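Side-chain contact in pleckstrin homology domain-containing family M member 2 (Homo sapiens, PDB 3CXB), which binds the Salmonella effector SifA through its pleckstrin homology domain and probably also interacts with kinesin: residues H67-I72 with A90-H95. Numbering follows the deposited sequence.
Sequences HAFQVI and AEWMQH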
ATOM      1  N   HIS B  67       1.196  -3.827 -12.130  1.00 74.00           N
ATOM      2  CA  HIS B  67       0.164  -3.297 -11.241  1.00 71.29           C
ATOM      3  C   HIS B  67       0.714  -2.712  -9.935  1.00 64.93           C
ATOM      4  O   HIS B  67       0.106  -2.879  -8.875  1.00 66.26           O
ATOM      5  CB  HIS B  67      -0.843  -4.402 -10.910  1.00 76.76           C
ATOM      6  CG  HIS B  67      -1.144  -5.309 -12.061  1.00 81.60           C
ATOM      7  ND1 HIS B  67      -1.789  -4.880 -13.201  1.00 85.01           N
ATOM      8  CD2 HIS B  67      -0.872  -6.622 -12.253  1.00 84.05           C
ATOM      9  CE1 HIS B  67      -1.902  -5.890 -14.047  1.00 87.95           C
ATOM     10  NE2 HIS B  67      -1.352  -6.958 -13.495  1.00 87.41           N
ATOM     11  N   ALA B  68       1.847  -2.020 -10.005  1.00 57.76           N
ATOM     12  CA  ALA B  68       2.447  -1.439  -8.808  1.00 54.46           C
ATOM     13  C   ALA B  68       2.101   0.026  -8.553  1.00 52.10           C
ATOM     14  O   ALA B  68       2.036   0.831  -9.473  1.00 53.26           O
ATOM     15  CB  ALA B  68       3.944  -1.594  -8.868  1.00 57.11           C
ATOM     16  N   PHE B  69       1.892   0.359  -7.284  1.00 49.88           N
ATOM     17  CA  PHE B  69       1.570   1.723  -6.873  1.00 45.96           C
ATOM     18  C   PHE B  69       2.145   2.010  -5.489  1.00 43.37           C
ATOM     19  O   PHE B  69       2.503   1.094  -4.751  1.00 43.27           O
ATOM     20  CB  PHE B  69       0.059   1.927  -6.863  1.00 44.71           C
ATOM     21  CG  PHE B  69      -0.679   0.974  -5.951  1.00 43.26           C
ATOM     22  CD1 PHE B  69      -1.048   1.364  -4.663  1.00 41.41           C
ATOM     23  CD2 PHE B  69      -1.034  -0.296  -6.399  1.00 40.48           C
ATOM     24  CE1 PHE B  69      -1.765   0.507  -3.838  1.00 41.67           C
ATOM     25  CE2 PHE B  69      -1.754  -1.170  -5.581  1.00 40.67           C
ATOM     26  CZ  PHE B  69      -2.124  -0.773  -4.300  1.00 42.23           C
ATOM     27  N   GLN B  70       2.222   3.282  -5.123  1.00 41.07           N
ATOM     28  CA  GLN B  70       2.796   3.623  -3.840  1.00 39.49           C
ATOM     29  C   GLN B  70       1.997   4.628  -3.021  1.00 38.82           C
ATOM     30  O   GLN B  70       1.235   5.433  -3.554  1.00 39.64           O
ATOM     31  CB  GLN B  70       4.209   4.129  -4.061  1.00 39.25           C
ATOM     32  CG  GLN B  70       4.256   5.302  -5.008  1.00 45.33           C
ATOM     33  CD  GLN B  70       5.661   5.664  -5.479  1.00 47.17           C
ATOM     34  OE1 GLN B  70       5.888   6.781  -5.945  1.00 48.35           O
ATOM     35  NE2 GLN B  70       6.601   4.719  -5.382  1.00 44.62           N
ATOM     36  N   VAL B  71       2.174   4.552  -1.705  1.00 37.05           N
ATOM     37  CA  VAL B  71       1.515   5.451  -0.778  1.00 35.29           C
ATOM     38  C   VAL B  71       2.623   6.267  -0.135  1.00 34.02           C
ATOM     39  O   VAL B  71       3.375   5.740   0.672  1.00 34.91           O
ATOM     40  CB  VAL B  71       0.768   4.666   0.315  1.00 38.13           C
ATOM     41  CG1 VAL B  71       0.134   5.618   1.315  1.00 32.43           C
ATOM     42  CG2 VAL B  71      -0.304   3.811  -0.320  1.00 38.42           C
ATOM     43  N   ILE B  72       2.727   7.543  -0.503  1.00 31.98           N
ATOM     44  CA  ILE B  72       3.750   8.428   0.034  1.00 31.75           C
ATOM     45  C   ILE B  72       3.564   8.735   1.522  1.00 34.17           C
ATOM     46  O   ILE B  72       2.466   9.052   1.974  1.00 32.35           O
ATOM     47  CB  ILE B  72       3.794   9.762  -0.729  1.00 31.27           C
ATOM     48  CG1 ILE B  72       4.465   9.593  -2.105  1.00 30.53           C
ATOM     49  CG2 ILE B  72       4.607  10.758   0.074  1.00 28.59           C
ATOM     50  CD1 ILE B  72       3.802   8.628  -3.051  1.00 29.30           C
ATOM     51  N   ALA B  90      -6.414  -0.240  -9.861  1.00 43.58           N
ATOM     52  CA  ALA B  90      -7.127   0.998 -10.139  1.00 41.51           C
ATOM     53  C   ALA B  90      -8.207   1.223  -9.081  1.00 40.81           C
ATOM     54  O   ALA B  90      -8.577   2.371  -8.756  1.00 35.43           O
ATOM     55  CB  ALA B  90      -7.752   0.928 -11.496  1.00 38.14           C
ATOM     56  N   GLU B  91      -8.721   0.118  -8.549  1.00 43.15           N
ATOM     57  CA  GLU B  91      -9.756   0.207  -7.530  1.00 47.20           C
ATOM     58  C   GLU B  91      -9.147   0.725  -6.238  1.00 44.50           C
ATOM     59  O   GLU B  91      -9.720   1.573  -5.554  1.00 42.08           O
ATOM     60  CB  GLU B  91     -10.394  -1.152  -7.295  1.00 51.68           C
ATOM     61  CG  GLU B  91     -11.751  -1.030  -6.647  1.00 64.99           C
ATOM     62  CD  GLU B  91     -12.447  -2.355  -6.505  1.00 72.13           C
ATOM     63  OE1 GLU B  91     -13.612  -2.351  -6.050  1.00 76.81           O
ATOM     64  OE2 GLU B  91     -11.828  -3.391  -6.844  1.00 77.41           O
ATOM     65  N   TRP B  92      -7.965   0.216  -5.919  1.00 43.51           N
ATOM     66  CA  TRP B  92      -7.282   0.647  -4.721  1.00 44.86           C
ATOM     67  C   TRP B  92      -6.910   2.103  -4.871  1.00 44.00           C
ATOM     68  O   TRP B  92      -7.157   2.923  -3.977  1.00 42.96           O
ATOM     69  CB  TRP B  92      -6.015  -0.176  -4.495  1.00 42.96           C
ATOM     70  CG  TRP B  92      -6.247  -1.409  -3.670  1.00 44.18           C
ATOM     71  CD1 TRP B  92      -6.103  -2.716  -4.066  1.00 44.55           C
ATOM     72  CD2 TRP B  92      -6.619  -1.446  -2.295  1.00 42.93           C
ATOM     73  NE1 TRP B  92      -6.356  -3.560  -3.016  1.00 44.67           N
ATOM     74  CE2 TRP B  92      -6.677  -2.806  -1.915  1.00 45.25           C
ATOM     75  CE3 TRP B  92      -6.908  -0.463  -1.345  1.00 41.84           C
ATOM     76  CZ2 TRP B  92      -7.011  -3.206  -0.621  1.00 44.21           C
ATOM     77  CZ3 TRP B  92      -7.240  -0.858  -0.063  1.00 44.44           C
ATOM     78  CH2 TRP B  92      -7.289  -2.220   0.290  1.00 44.29           C
ATOM     79  N   MET B  93      -6.318   2.415  -6.019  1.00 43.92           N
ATOM     80  CA  MET B  93      -5.871   3.764  -6.303  1.00 44.10           C
ATOM     81  C   MET B  93      -6.981   4.768  -6.073  1.00 45.16           C
ATOM     82  O   MET B  93      -6.795   5.767  -5.383  1.00 43.45           O
ATOM     83  CB  MET B  93      -5.374   3.861  -7.744  1.00 40.95           C
ATOM     84  CG  MET B  93      -4.426   5.016  -7.998  1.00 42.11           C
ATOM     85  SD  MET B  93      -2.747   4.701  -7.430  1.00 40.54           S
ATOM     86  CE  MET B  93      -2.815   5.077  -5.735  1.00 38.22           C
ATOM     87  N   GLN B  94      -8.145   4.490  -6.637  1.00 51.02           N
ATOM     88  CA  GLN B  94      -9.272   5.403  -6.515  1.00 57.94           C
ATOM     89  C   GLN B  94      -9.727   5.591  -5.074  1.00 54.30           C
ATOM     90  O   GLN B  94     -10.079   6.697  -4.671  1.00 52.58           O
ATOM     91  CB  GLN B  94     -10.422   4.891  -7.372  1.00 70.21           C
ATOM     92  CG  GLN B  94     -11.678   5.735  -7.349  1.00 88.06           C
ATOM     93  CD  GLN B  94     -12.778   5.100  -8.177  1.00 98.40           C
ATOM     94  OE1 GLN B  94     -12.638   4.944  -9.391  1.00106.02           O
ATOM     95  NE2 GLN B  94     -13.875   4.716  -7.523  1.00105.73           N
ATOM     96  N   HIS B  95      -9.724   4.510  -4.300  1.00 50.88           N
ATOM     97  CA  HIS B  95     -10.142   4.600  -2.906  1.00 47.13           C
ATOM     98  C   HIS B  95      -9.119   5.380  -2.090  1.00 41.70           C
ATOM     99  O   HIS B  95      -9.458   6.324  -1.397  1.00 39.60           O
ATOM    100  CB  HIS B  95     -10.343   3.199  -2.290  1.00 47.12           C
ATOM    101  CG  HIS B  95     -11.636   2.538  -2.675  1.00 47.82           C
ATOM    102  ND1 HIS B  95     -12.861   3.162  -2.554  1.00 47.11           N
ATOM    103  CD2 HIS B  95     -11.892   1.296  -3.153  1.00 46.85           C
ATOM    104  CE1 HIS B  95     -13.815   2.335  -2.942  1.00 47.27           C
ATOM    105  NE2 HIS B  95     -13.254   1.197  -3.310  1.00 47.65           N
TER
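Residues 67-72, on strand 68-73, and residues 90-95, on helix 86-100, come closest at F69 and M93, whose CA atoms lie 7.7 Å apart, a separation bridged by side chains alone. The F69 side chain leaves the strand toward the helix and meets two consecutive helical residues, W92 and M93. Its outer end reaches the base of the tryptophan, with CZ of F69 3.9 Å from CB of W92. The indole then leads away from the strand, its CG anti to its own carbonyl carbon (chi1 -90°). The phenyl ring and the five-membered ring of W92 are nearly parallel, with planes at 25°, but they are slid so far apart, with centroids separated by 6.0 Å, that they hardly overlap and form no true stack. M93 meets F69 nearer the strand backbone. The bend at chi2 brings SD of M93 to 4.0 Å from CB of F69, and the further bend at chi3 sets the direction of CE, which approaches the ring obliquely. The sulfur is 5.3 Å from the phenyl centroid and 46° off the ring normal, an oblique Met-aromatic contact. M89 and L96 of the same helix, with L81 of the adjacent strand 79-82 and L6 of strand 2-8, the next one across the sheet, also touch F69, while W92 packs on L6, V25 and L27 and makes a cation-pi contact with K2. The contact thus joins the C-terminal helix of the PH fold to the sheet at its buried core. Its chemistry is wholly apolar: burial and dispersion, rather than directional polar bonding, account for it.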